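Local structure of Alpha/beta hydrolase (Paenibacillus sp. VTT E-133280, 6TJ2) at residues Val48-Ser53 / Ser121-Val126; Thr174-Phe179 / Ala197-Ala202; Val187-Leu192 / Leu231-Ala236; Lys217-Leu222 / Ser250-Phe255. The protein probably hydrolyses methyl salicylate to salicylic acid as an extracellular esterase, with a structure and function resembling those of tobacco salicylic acid binding protein 2. All blocks are in the same frame, centred on the assembly; numbering follows the deposited sequence.

The four contacts run from the core of the hydrolase to its rim. Contact 1 is buried and purely apolar, joining inner strand 46-50 to helix 119-129. Contact 4 is partly buried on the flank of the same helix: Gln124 of contact 1 packs on Phe219 and Tyr220. Contact 2 lies at the surface, in the largely helical region between strands 134-139 and 226-231, and combines aromatic packing with a hydroxyl bond. Contact 3 is buried and polar, and a second subunit helps to cover it. It uses the loop leading into helix 192-200, which contact 2 holds, and the two touch through Phe198 and Val187. Contacts 2 and 4 are about 32 Å apart between centres.

Contact 1: Val48-Ser53 / Ser121-Val126; sequences VLIHGS and SVIQTV
Ile50 carries this contact, setting its two branches against Val122 and Ile123 of helix 119-129. The segment begins on strand 46-50, and Val48 and Leu49 lead up to Ile50. Ile50 then turns toward the helix. With chi1 -52°, its CG1 lies beside the backbone N and its CG2 is anti to that atom, which spreads the two branches toward Ile123 and Val122. Ile50 CG2 reaches Val122 CG1 at 3.9 Å, and Val122 lies crosswise to Ile50. On the other branch, Ile50 CG1 is 3.9 Å from Ile123 CG2. Ile123 runs alongside Ile50 in the opposite sense. The contact is apolar, with no hydrogen bond across it, and all three side chains are buried.

After Ile50 the strand gives way to a loop. The ND1 of His51 donates to Gly52 O at 2.7 Å, on a lone pair and in the plane of the imidazole. Its NE2 bonds to Glu78, and its ring stacks on Tyr79. Bonds at both nitrogens should fix the turn of the ring. This His-Gly sequence after an inner strand is consistent with the oxyanion-hole loop of alpha/beta hydrolases, which Ser53 continues.

The helix follows the probable nucleophile elbow, which the side chain of Ile123 touches. Ile123 also packs on Leu113 of strand 111-117 and on Ile137 and Phe139 of strand 134-139. The contact is one of the apolar contacts by which helix 119-129 packs on the parallel sheet, with helix 92-105 beside it, where Val122 meets Ile95.

Contact 2: Thr174-Phe179 / Ala197-Ala202; sequences TITLPF and AFYKQA
Tyr199 meets Leu177 and Phe179 at once, one with its hydroxyl and the other with its ring. Its OH donates to Leu177 O at 2.7 Å, nearly along the C=O axis (161°), and this oxygen lies at the ring's edge, near its plane. Phe179 comes over one face of the ring: its CD1 is 3.5 Å from Tyr199 CG, offset toward the rim. The CB of Phe179 adds a CH-pi contact, 4.0 Å from the centroid of the Tyr199 ring. The two ring planes are inclined at 58°, an oblique pair. At the hydroxyl end, Thr176 CG2 lies 4.0 Å from Tyr199 OH.

The region is a largely helical insertion between strands 134-139 and 226-231, consistent with the cap of SABP2-like alpha/beta hydrolases. Within it, Pro178 is the N-cap residue of helix 179-185, and Tyr199 belongs to helix 192-200.

Further out, Tyr199 has its CG anti to the backbone N (chi1 -172°), which carries the ring from its helix to the 174-179 segment. A water links the same two segments, accepting from Leu177 N at 3.0 Å and donating to Ala202 O at 3.1 Å. Leu177 packs on Phe163, Trp54 and Phe182, and the ring of Phe182 also meets that of Tyr199.

Contact 3: Val187-Leu192 / Leu231-Ala236; sequences VNTASL and LTEDTA
Asn188 lays its amide against the backbone of Glu233. Its ND2 donates to Glu233 O at 2.9 Å. The bond is nearly straight, 172° at the hydrogen, and lies in the planes of both the carbonyl and the amide. The CG of Asn188 sits between the backbone N and the carbonyl carbon (chi1 39°), which brings the amide to the facing loop. ND2 also bonds to Phe257 O of the second subunit. The OD1 of Asn188 faces a water at 2.7 Å, and that water accepts from Thr235 N at 2.9 Å. A leucine here would fill a similar volume but is likely to leave Glu233 O and Phe257 O of the second subunit without this shared donor, and the water without its amide oxygen.

Next to it, the CG2 methyl of Thr189 rests over the flat of the Glu233 carboxylate, 3.8 Å from Glu233 CD. Thr189 OG1 bonds instead to Asp263. Glu233 OE1 makes a salt bridge with Lys261, and OE2 bonds to Glu259 N of the second subunit.

Both segments are loops, each with a type I turn. The one after strand 226-231 carries Asp234, the probable acid of a Ser-His-Asp triad. Asp234 OD1 accepts from Ala236 N at 3.0 Å, forming an Asx turn, and OD2 bonds to His264 ND1.

One direct hydrogen bond and a water thus join the loops, with a methyl packed on a carboxylate. Donors on Asn188 serve two chains, so its amide is probably fixed in rotation, and the probable acid loop is joined to both the 187-192 loop and the subunit interface.

Contact 4: Lys217-Leu222 / Ser250-Phe255; sequences KKFYSL and SHLGVF
The Tyr220 ring has Phe219 over one face and the His251 carbonyl at its edge. Phe219 CD2 sits 3.6 Å above the plane of the Tyr220 ring, over its centre. In turn, Tyr220 CD2 lies in the plane of the Phe219 ring, at its edge. Across the contact, Tyr220 CE1 is 3.3 Å from His251 O, near the tyrosine plane. The Phe219 ring meets Leu252 edge-on, with CZ 4.3 Å from Leu252 CD2. Tyr220 CG, anti to the carbonyl carbon (chi1 -75°), swings the ring across and puts OH 4.0 Å from His251 CB. The hydroxyl bonds to Pro145 O, while His251 ND1 bonds to Ala144 O. With an alanine here in place of Tyr220, His251 O would probably lose the ring edge that faces it, Phe219 CD2 the face it lies on, and Pro145 O the hydroxyl, though not the Gln124 amide.

The contact joins short helix 217-221 to the turn between helix 244-250 and strand 256-260. Phe219 also packs on Ser127 of helix 119-129 and on Phe139 of strand 134-139.

No hydrogen bond links the two segments. Van der Waals packing and the aromatic C-H facing a carbonyl join them directly, and the neighbouring 144-145 backbone takes up their polar ends.

Contact 1: Val48-Ser53 / Ser121-Val126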
loop_
_atom_site.group_PDB
_atom_site.type_symbol
_atom_site.label_atom_id
_atom_site.label_comp_id
_atom_site.label_asym_id
_atom_site.label_seq_id
_atom_site.Cartn_x
_atom_site.Cartn_y
_atom_site.Cartn_z
ATOM N N VAL A 48 20.402 16.200 -10.687
ATOM C CA VAL A 48 19.875 17.582 -10.625
ATOM C C VAL A 48 18.553 17.496 -9.872
ATOM O O VAL A 48 17.600 16.889 -10.407
ATOM C CB VAL A 48 19.716 18.200 -12.018
ATOM C CG1 VAL A 48 19.110 19.584 -11.931
ATOM C CG2 VAL A 48 21.054 18.296 -12.761
ATOM N N LEU A 49 18.508 18.031 -8.659
ATOM C CA LEU A 49 17.367 17.883 -7.735
ATOM C C LEU A 49 16.537 19.154 -7.780
ATOM O O LEU A 49 17.105 20.217 -7.526
ATOM C CB LEU A 49 17.801 17.589 -6.312
ATOM C CG LEU A 49 18.792 16.434 -6.147
ATOM C CD1 LEU A 49 19.128 16.283 -4.697
ATOM C CD2 LEU A 49 18.212 15.121 -6.665
ATOM N N ILE A 50 15.259 19.022 -8.070
ATOM C CA ILE A 50 14.288 20.145 -8.216
ATOM C C ILE A 50 13.282 20.059 -7.091
ATOM O O ILE A 50 12.464 19.124 -7.059
ATOM C CB ILE A 50 13.639 20.095 -9.597
ATOM C CG1 ILE A 50 14.655 20.016 -10.743
ATOM C CG2 ILE A 50 12.665 21.269 -9.717
ATOM C CD1 ILE A 50 15.667 21.173 -10.752
ATOM N N HIS A 51 13.340 21.022 -6.180
ATOM C CA HIS A 51 12.390 21.093 -5.069
ATOM C C HIS A 51 10.992 21.451 -5.586
ATOM O O HIS A 51 10.848 21.946 -6.715
ATOM C CB HIS A 51 12.837 22.042 -3.979
ATOM C CG HIS A 51 12.826 23.504 -4.346
ATOM N ND1 HIS A 51 11.656 24.235 -4.409
ATOM C CD2 HIS A 51 13.816 24.343 -4.714
ATOM C CE1 HIS A 51 11.943 25.490 -4.743
ATOM N NE2 HIS A 51 13.251 25.585 -4.946
ATOM N N GLY A 52 10.033 21.308 -4.703
ATOM C CA GLY A 52 8.657 21.671 -4.978
ATOM C C GLY A 52 8.224 22.913 -4.242
ATOM O O GLY A 52 9.052 23.787 -3.905
ATOM N N SER A 53 6.931 23.073 -4.077
ATOM C CA SER A 53 6.337 24.290 -3.490
ATOM C C SER A 53 6.580 24.338 -1.981
ATOM O O SER A 53 6.834 23.289 -1.302
ATOM C CB SER A 53 4.875 24.381 -3.803
ATOM O OG SER A 53 4.641 24.449 -5.181
ATOM N N SER A 121 6.241 18.783 -12.065
ATOM C CA SER A 121 5.798 19.566 -13.238
ATOM C C SER A 121 6.965 20.303 -13.885
ATOM O O SER A 121 7.011 20.423 -15.142
ATOM C CB SER A 121 4.672 20.500 -12.932
ATOM O OG SER A 121 5.075 21.602 -12.156
ATOM N N VAL A 122 7.924 20.724 -13.095
ATOM C CA VAL A 122 9.132 21.417 -13.562
ATOM C C VAL A 122 10.046 20.440 -14.286
ATOM O O VAL A 122 10.587 20.785 -15.359
ATOM C CB VAL A 122 9.826 22.117 -12.397
ATOM C CG1 VAL A 122 11.086 22.819 -12.910
ATOM C CG2 VAL A 122 8.888 23.118 -11.717
ATOM N N ILE A 123 10.238 19.225 -13.780
ATOM C CA ILE A 123 11.068 18.271 -14.543
ATOM C C ILE A 123 10.401 17.932 -15.872
ATOM O O ILE A 123 11.112 17.707 -16.887
ATOM C CB ILE A 123 11.528 17.038 -13.764
ATOM C CG1 ILE A 123 10.388 16.058 -13.489
ATOM C CG2 ILE A 123 12.236 17.500 -12.496
ATOM C CD1 ILE A 123 10.755 14.953 -12.519
ATOM N N GLN A 124 9.047 17.889 -15.929
ATOM C CA GLN A 124 8.379 17.665 -17.234
ATOM C C GLN A 124 8.732 18.783 -18.207
ATOM O O GLN A 124 9.116 18.498 -19.362
ATOM C CB GLN A 124 6.875 17.559 -17.040
ATOM C CG GLN A 124 6.404 16.291 -16.331
ATOM C CD GLN A 124 4.928 16.397 -16.040
ATOM O OE1 GLN A 124 4.478 17.400 -15.442
ATOM N NE2 GLN A 124 4.140 15.414 -16.484
ATOM N N THR A 125 8.537 20.025 -17.820
ATOM C CA THR A 125 8.699 21.142 -18.747
ATOM C C THR A 125 10.168 21.372 -19.061
ATOM O O THR A 125 10.503 21.677 -20.238
ATOM C CB THR A 125 8.008 22.385 -18.227
ATOM O OG1 THR A 125 8.527 22.718 -16.944
ATOM C CG2 THR A 125 6.506 22.246 -18.188
ATOM N N VAL A 126 11.061 21.093 -18.129
ATOM C CA VAL A 126 12.503 21.175 -18.401
ATOM C C VAL A 126 12.937 20.116 -19.411
ATOM O O VAL A 126 13.674 20.419 -20.372
ATOM C CB VAL A 126 13.319 21.109 -17.110
ATOM C CG1 VAL A 126 14.811 20.897 -17.348
ATOM C CG2 VAL A 126 13.085 22.374 -16.274
#

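Contact 2: Thr174-Phe179 / Ala197-Ala202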
loop_
_atom_site.group_PDB
_atom_site.type_symbol
_atom_site.label_atom_id
_atom_site.label_comp_id
_atom_site.label_asym_id
_atom_site.label_seq_id
_atom_site.Cartn_x
_atom_site.Cartn_y
_atom_site.Cartn_z
ATOM N N THR A 174 -0.202 34.593 -3.153
ATOM C CA THR A 174 0.600 33.552 -2.492
ATOM C C THR A 174 -0.301 32.617 -1.710
ATOM O O THR A 174 -1.445 32.961 -1.338
ATOM C CB THR A 174 1.714 34.097 -1.610
ATOM O OG1 THR A 174 1.194 34.816 -0.481
ATOM C CG2 THR A 174 2.674 34.994 -2.380
ATOM N N ILE A 175 0.206 31.411 -1.483
ATOM C CA ILE A 175 -0.479 30.442 -0.612
ATOM C C ILE A 175 0.447 30.106 0.529
ATOM O O ILE A 175 1.569 29.622 0.321
ATOM C CB ILE A 175 -0.817 29.162 -1.395
ATOM C CG1 ILE A 175 -1.832 29.473 -2.499
ATOM C CG2 ILE A 175 -1.333 28.100 -0.439
ATOM C CD1 ILE A 175 -1.999 28.330 -3.518
ATOM N N THR A 176 -0.034 30.372 1.736
ATOM C CA THR A 176 0.642 29.964 2.974
ATOM C C THR A 176 -0.091 28.755 3.527
ATOM O O THR A 176 -1.296 28.877 3.815
ATOM C CB THR A 176 0.715 31.096 3.994
ATOM O OG1 THR A 176 1.399 32.209 3.402
ATOM C CG2 THR A 176 1.406 30.675 5.268
ATOM N N LEU A 177 0.578 27.638 3.678
ATOM C CA LEU A 177 -0.053 26.462 4.259
ATOM C C LEU A 177 -0.359 26.727 5.716
ATOM O O LEU A 177 0.544 27.126 6.431
ATOM C CB LEU A 177 0.860 25.239 4.186
ATOM C CG LEU A 177 1.236 24.758 2.803
ATOM C CD1 LEU A 177 2.298 23.657 2.909
ATOM C CD2 LEU A 177 -0.016 24.323 2.086
ATOM N N PRO A 178 -1.560 26.495 6.239
ATOM C CA PRO A 178 -1.810 26.581 7.670
ATOM C C PRO A 178 -0.972 25.528 8.383
ATOM O O PRO A 178 -0.842 24.392 7.863
ATOM C CB PRO A 178 -3.302 26.342 7.864
ATOM C CG PRO A 178 -3.871 26.618 6.495
ATOM C CD PRO A 178 -2.793 26.291 5.492
ATOM N N PHE A 179 -0.540 25.788 9.598
ATOM C CA PHE A 179 0.347 24.844 10.302
ATOM C C PHE A 179 -0.393 23.548 10.611
ATOM O O PHE A 179 0.217 22.463 10.470
ATOM C CB PHE A 179 0.932 25.459 11.581
ATOM C CG PHE A 179 1.867 24.532 12.306
ATOM C CD1 PHE A 179 3.003 24.014 11.706
ATOM C CD2 PHE A 179 1.577 24.062 13.572
ATOM C CE1 PHE A 179 3.836 23.116 12.350
ATOM C CE2 PHE A 179 2.428 23.167 14.230
ATOM C CZ PHE A 179 3.542 22.676 13.607
ATOM N N ALA A 197 10.074 23.274 13.236
ATOM C CA ALA A 197 11.329 23.671 12.567
ATOM C C ALA A 197 11.139 23.628 11.057
ATOM O O ALA A 197 11.535 24.533 10.309
ATOM C CB ALA A 197 12.472 22.798 12.980
ATOM N N PHE A 198 10.502 22.592 10.534
ATOM C CA PHE A 198 10.291 22.431 9.086
ATOM C C PHE A 198 9.282 23.460 8.581
ATOM O O PHE A 198 9.452 23.990 7.465
ATOM C CB PHE A 198 9.846 21.014 8.737
ATOM C CG PHE A 198 10.819 19.940 9.162
ATOM C CD1 PHE A 198 12.166 20.168 9.223
ATOM C CD2 PHE A 198 10.333 18.705 9.470
ATOM C CE1 PHE A 198 13.071 19.155 9.576
ATOM C CE2 PHE A 198 11.228 17.696 9.825
ATOM C CZ PHE A 198 12.557 17.930 9.902
ATOM N N TYR A 199 8.285 23.848 9.380
ATOM C CA TYR A 199 7.301 24.868 8.969
ATOM C C TYR A 199 7.993 26.216 8.805
ATOM O O TYR A 199 7.681 26.958 7.843
ATOM C CB TYR A 199 6.160 24.942 9.975
ATOM C CG TYR A 199 5.018 25.820 9.557
ATOM C CD1 TYR A 199 4.268 25.534 8.424
ATOM C CD2 TYR A 199 4.694 26.956 10.285
ATOM C CE1 TYR A 199 3.188 26.328 8.064
ATOM C CE2 TYR A 199 3.636 27.749 9.919
ATOM C CZ TYR A 199 2.858 27.432 8.822
ATOM O OH TYR A 199 1.814 28.252 8.470
ATOM N N LYS A 200 8.964 26.488 9.675
ATOM C CA LYS A 200 9.704 27.774 9.568
ATOM C C LYS A 200 10.456 27.804 8.233
ATOM O O LYS A 200 10.785 28.929 7.782
ATOM C CB LYS A 200 10.636 27.903 10.759
ATOM C CG LYS A 200 10.021 28.317 12.085
ATOM C CD LYS A 200 10.965 28.236 13.242
ATOM C CE LYS A 200 10.413 28.834 14.508
ATOM N NZ LYS A 200 11.354 28.659 15.634
ATOM N N GLN A 201 10.804 26.670 7.645
ATOM C CA GLN A 201 11.526 26.540 6.370
ATOM C C GLN A 201 10.571 26.339 5.202
ATOM O O GLN A 201 11.081 25.962 4.067
ATOM C CB GLN A 201 12.553 25.396 6.427
ATOM C CG GLN A 201 13.614 25.535 7.487
ATOM C CD GLN A 201 14.545 24.342 7.420
ATOM O OE1 GLN A 201 15.028 23.879 8.454
ATOM N NE2 GLN A 201 14.801 23.814 6.219
ATOM N N ALA A 202 9.280 26.538 5.349
ATOM C CA ALA A 202 8.257 26.344 4.302
ATOM C C ALA A 202 7.649 27.697 3.949
ATOM O O ALA A 202 6.622 28.067 4.492
ATOM C CB ALA A 202 7.204 25.330 4.745
HETATM O O HOH W 1 3.545 28.089 3.841
#

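Contact 3: Val187-Leu192 / Leu231-Ala236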
loop_
_atom_site.group_PDB
_atom_site.type_symbol
_atom_site.label_atom_id
_atom_site.label_comp_id
_atom_site.label_asym_id
_atom_site.label_seq_id
_atom_site.Cartn_x
_atom_site.Cartn_y
_atom_site.Cartn_z
ATOM N N VAL A 187 4.180 16.692 7.200
ATOM C CA VAL A 187 5.208 16.151 8.126
ATOM C C VAL A 187 4.551 15.259 9.195
ATOM O O VAL A 187 4.888 15.297 10.400
ATOM C CB VAL A 187 6.059 17.289 8.719
ATOM C CG1 VAL A 187 6.897 17.961 7.645
ATOM C CG2 VAL A 187 5.258 18.328 9.459
ATOM N N ASN A 188 3.571 14.462 8.797
ATOM C CA ASN A 188 2.815 13.589 9.703
ATOM C C ASN A 188 3.712 12.659 10.496
ATOM O O ASN A 188 3.308 12.364 11.660
ATOM C CB ASN A 188 1.763 12.790 8.904
ATOM C CG ASN A 188 2.171 12.290 7.537
ATOM O OD1 ASN A 188 2.634 13.063 6.713
ATOM N ND2 ASN A 188 1.941 11.005 7.290
ATOM N N THR A 189 4.886 12.274 10.054
ATOM C CA THR A 189 5.753 11.335 10.829
ATOM C C THR A 189 6.734 12.099 11.717
ATOM O O THR A 189 7.458 11.435 12.469
ATOM C CB THR A 189 6.489 10.363 9.902
ATOM O OG1 THR A 189 7.459 11.079 9.138
ATOM C CG2 THR A 189 5.550 9.652 8.969
ATOM N N ALA A 190 6.773 13.409 11.647
ATOM C CA ALA A 190 7.675 14.220 12.493
ATOM C C ALA A 190 7.100 14.404 13.895
ATOM O O ALA A 190 5.882 14.398 14.089
ATOM C CB ALA A 190 7.867 15.599 11.874
ATOM N N SER A 191 8.012 14.657 14.851
ATOM C CA SER A 191 7.608 15.181 16.166
ATOM C C SER A 191 7.087 16.606 15.994
ATOM O O SER A 191 7.338 17.234 14.959
ATOM C CB SER A 191 8.777 15.144 17.119
ATOM O OG SER A 191 9.740 16.124 16.758
ATOM N N LEU A 192 6.423 17.136 16.988
ATOM C CA LEU A 192 5.948 18.536 16.922
ATOM C C LEU A 192 7.141 19.497 16.801
ATOM O O LEU A 192 7.089 20.417 15.985
ATOM C CB LEU A 192 5.156 18.888 18.164
ATOM C CG LEU A 192 4.669 20.335 18.145
ATOM C CD1 LEU A 192 3.752 20.599 16.976
ATOM C CD2 LEU A 192 3.982 20.673 19.473
ATOM N N LEU A 231 7.112 7.326 -1.116
ATOM C CA LEU A 231 7.150 7.050 0.319
ATOM C C LEU A 231 5.726 6.841 0.831
ATOM O O LEU A 231 4.849 7.647 0.571
ATOM C CB LEU A 231 7.858 8.146 1.102
ATOM C CG LEU A 231 9.235 8.552 0.596
ATOM C CD1 LEU A 231 9.822 9.651 1.472
ATOM C CD2 LEU A 231 10.188 7.353 0.566
ATOM N N THR A 232 5.507 5.726 1.538
ATOM C CA THR A 232 4.118 5.238 1.707
ATOM C C THR A 232 3.302 6.020 2.741
ATOM O O THR A 232 2.090 5.800 2.757
ATOM C CB THR A 232 4.095 3.761 2.072
ATOM O OG1 THR A 232 4.657 3.563 3.366
ATOM C CG2 THR A 232 4.818 2.894 1.056
ATOM N N GLU A 233 3.892 6.935 3.512
ATOM C CA GLU A 233 3.121 7.783 4.421
ATOM C C GLU A 233 3.037 9.205 3.838
ATOM O O GLU A 233 2.630 10.125 4.571
ATOM C CB GLU A 233 3.703 7.770 5.829
ATOM C CG GLU A 233 3.360 6.483 6.609
ATOM C CD GLU A 233 4.264 6.280 7.783
ATOM O OE1 GLU A 233 5.482 6.089 7.585
ATOM O OE2 GLU A 233 3.771 6.299 8.930
ATOM N N ASP A 234 3.309 9.387 2.544
ATOM C CA ASP A 234 3.204 10.758 1.960
ATOM C C ASP A 234 1.739 11.044 1.644
ATOM O O ASP A 234 1.119 10.400 0.746
ATOM C CB ASP A 234 4.078 10.879 0.733
ATOM C CG ASP A 234 4.162 12.332 0.292
ATOM O OD1 ASP A 234 3.194 13.076 0.524
ATOM O OD2 ASP A 234 5.258 12.707 -0.200
ATOM N N THR A 235 1.183 12.006 2.357
ATOM C CA THR A 235 -0.221 12.406 2.285
ATOM C C THR A 235 -0.342 13.883 1.874
ATOM O O THR A 235 -1.386 14.483 2.103
ATOM C CB THR A 235 -0.889 12.190 3.630
ATOM O OG1 THR A 235 -0.163 12.852 4.664
ATOM C CG2 THR A 235 -0.970 10.732 3.976
ATOM N N ALA A 236 0.662 14.475 1.259
ATOM C CA ALA A 236 0.563 15.899 0.915
ATOM C C ALA A 236 -0.575 16.077 -0.061
ATOM O O ALA A 236 -1.283 17.084 0.010
ATOM C CB ALA A 236 1.879 16.436 0.431
HETATM O O HOH W 2 3.076 13.466 4.032
#

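Contact 4: Lys217-Leu222 / Ser250-Phe255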
loop_
_atom_site.group_PDB
_atom_site.type_symbol
_atom_site.label_atom_id
_atom_site.label_comp_id
_atom_site.label_asym_id
_atom_site.label_seq_id
_atom_site.Cartn_x
_atom_site.Cartn_y
_atom_site.Cartn_z
ATOM N N LYS A 217 2.696 17.816 -24.373
ATOM C CA LYS A 217 2.730 16.874 -25.501
ATOM C C LYS A 217 4.154 16.375 -25.741
ATOM O O LYS A 217 4.351 15.155 -25.979
ATOM C CB LYS A 217 2.209 17.557 -26.759
ATOM C CG LYS A 217 0.739 17.939 -26.669
ATOM C CD LYS A 217 0.230 18.414 -28.021
ATOM C CE LYS A 217 -1.280 18.435 -28.043
ATOM N NZ LYS A 217 -1.813 19.425 -27.081
ATOM N N LYS A 218 5.141 17.289 -25.703
ATOM C CA LYS A 218 6.526 16.885 -25.970
ATOM C C LYS A 218 6.955 15.890 -24.881
ATOM O O LYS A 218 7.543 14.868 -25.201
ATOM C CB LYS A 218 7.458 18.080 -26.153
ATOM C CG LYS A 218 8.900 17.661 -26.333
ATOM C CD LYS A 218 9.779 18.693 -27.021
ATOM C CE LYS A 218 11.127 18.141 -27.443
ATOM N NZ LYS A 218 10.969 17.038 -28.416
ATOM N N PHE A 219 6.717 16.218 -23.604
ATOM C CA PHE A 219 7.117 15.322 -22.502
ATOM C C PHE A 219 6.590 13.906 -22.715
ATOM O O PHE A 219 7.340 12.931 -22.550
ATOM C CB PHE A 219 6.631 15.854 -21.163
ATOM C CG PHE A 219 6.863 14.877 -20.041
ATOM C CD1 PHE A 219 8.130 14.715 -19.517
ATOM C CD2 PHE A 219 5.868 14.035 -19.589
ATOM C CE1 PHE A 219 8.368 13.745 -18.571
ATOM C CE2 PHE A 219 6.114 13.067 -18.623
ATOM C CZ PHE A 219 7.361 12.938 -18.097
ATOM N N TYR A 220 5.315 13.809 -23.075
ATOM C CA TYR A 220 4.660 12.484 -23.236
ATOM C C TYR A 220 5.079 11.805 -24.544
ATOM O O TYR A 220 4.802 10.607 -24.617
ATOM C CB TYR A 220 3.139 12.591 -23.090
ATOM C CG TYR A 220 2.771 12.765 -21.633
ATOM C CD1 TYR A 220 2.947 11.712 -20.747
ATOM C CD2 TYR A 220 2.386 13.959 -21.116
ATOM C CE1 TYR A 220 2.642 11.851 -19.398
ATOM C CE2 TYR A 220 2.119 14.142 -19.770
ATOM C CZ TYR A 220 2.253 13.079 -18.891
ATOM O OH TYR A 220 2.024 13.189 -17.545
ATOM N N SER A 221 5.855 12.430 -25.422
ATOM C CA SER A 221 6.443 11.748 -26.604
ATOM C C SER A 221 7.888 11.328 -26.343
ATOM O O SER A 221 8.390 10.521 -27.122
ATOM C CB SER A 221 6.370 12.673 -27.783
ATOM O OG SER A 221 7.376 13.678 -27.685
ATOM N N LEU A 222 8.523 11.794 -25.275
ATOM C CA LEU A 222 9.958 11.534 -24.991
ATOM C C LEU A 222 10.178 10.058 -24.691
ATOM O O LEU A 222 9.316 9.460 -24.045
ATOM C CB LEU A 222 10.414 12.352 -23.777
ATOM C CG LEU A 222 10.456 13.867 -23.963
ATOM C CD1 LEU A 222 11.020 14.554 -22.717
ATOM C CD2 LEU A 222 11.229 14.254 -25.209
ATOM N N SER A 250 0.888 6.541 -12.263
ATOM C CA SER A 250 0.324 5.883 -13.470
ATOM C C SER A 250 0.345 6.829 -14.652
ATOM O O SER A 250 0.297 6.329 -15.825
ATOM C CB SER A 250 -1.067 5.383 -13.211
ATOM O OG SER A 250 -1.980 6.456 -13.104
ATOM N N HIS A 251 0.379 8.142 -14.487
ATOM C CA HIS A 251 0.418 9.078 -15.625
ATOM C C HIS A 251 1.687 8.888 -16.425
ATOM O O HIS A 251 1.690 9.275 -17.626
ATOM C CB HIS A 251 0.351 10.528 -15.145
ATOM C CG HIS A 251 -0.911 10.912 -14.479
ATOM N ND1 HIS A 251 -1.097 12.155 -13.976
ATOM C CD2 HIS A 251 -2.075 10.229 -14.276
ATOM C CE1 HIS A 251 -2.342 12.236 -13.484
ATOM N NE2 HIS A 251 -2.958 11.034 -13.643
ATOM N N LEU A 252 2.748 8.287 -15.885
ATOM C CA LEU A 252 4.048 8.109 -16.583
ATOM C C LEU A 252 3.993 7.014 -17.634
ATOM O O LEU A 252 4.910 7.029 -18.501
ATOM C CB LEU A 252 5.136 7.813 -15.552
ATOM C CG LEU A 252 5.371 8.940 -14.532
ATOM C CD1 LEU A 252 6.550 8.539 -13.680
ATOM C CD2 LEU A 252 5.572 10.297 -15.232
ATOM N N GLY A 253 3.025 6.118 -17.558
ATOM C CA GLY A 253 2.998 4.955 -18.455
ATOM C C GLY A 253 3.919 3.886 -17.880
ATOM O O GLY A 253 3.675 3.402 -16.768
ATOM N N VAL A 254 4.954 3.513 -18.605
ATOM C CA VAL A 254 5.948 2.524 -18.153
ATOM C C VAL A 254 6.994 3.288 -17.340
ATOM O O VAL A 254 7.526 4.288 -17.834
ATOM C CB VAL A 254 6.551 1.734 -19.317
ATOM C CG1 VAL A 254 7.701 0.840 -18.855
ATOM C CG2 VAL A 254 5.484 0.902 -20.020
ATOM N N PHE A 255 7.251 2.821 -16.142
ATOM C CA PHE A 255 8.262 3.462 -15.272
ATOM C C PHE A 255 8.780 2.441 -14.285
ATOM O O PHE A 255 8.136 1.396 -14.020
ATOM C CB PHE A 255 7.666 4.699 -14.561
ATOM C CG PHE A 255 6.576 4.343 -13.594
ATOM C CD1 PHE A 255 6.853 4.148 -12.269
ATOM C CD2 PHE A 255 5.278 4.156 -13.999
ATOM C CE1 PHE A 255 5.865 3.766 -11.375
ATOM C CE2 PHE A 255 4.280 3.834 -13.099
ATOM C CZ PHE A 255 4.558 3.656 -11.782
#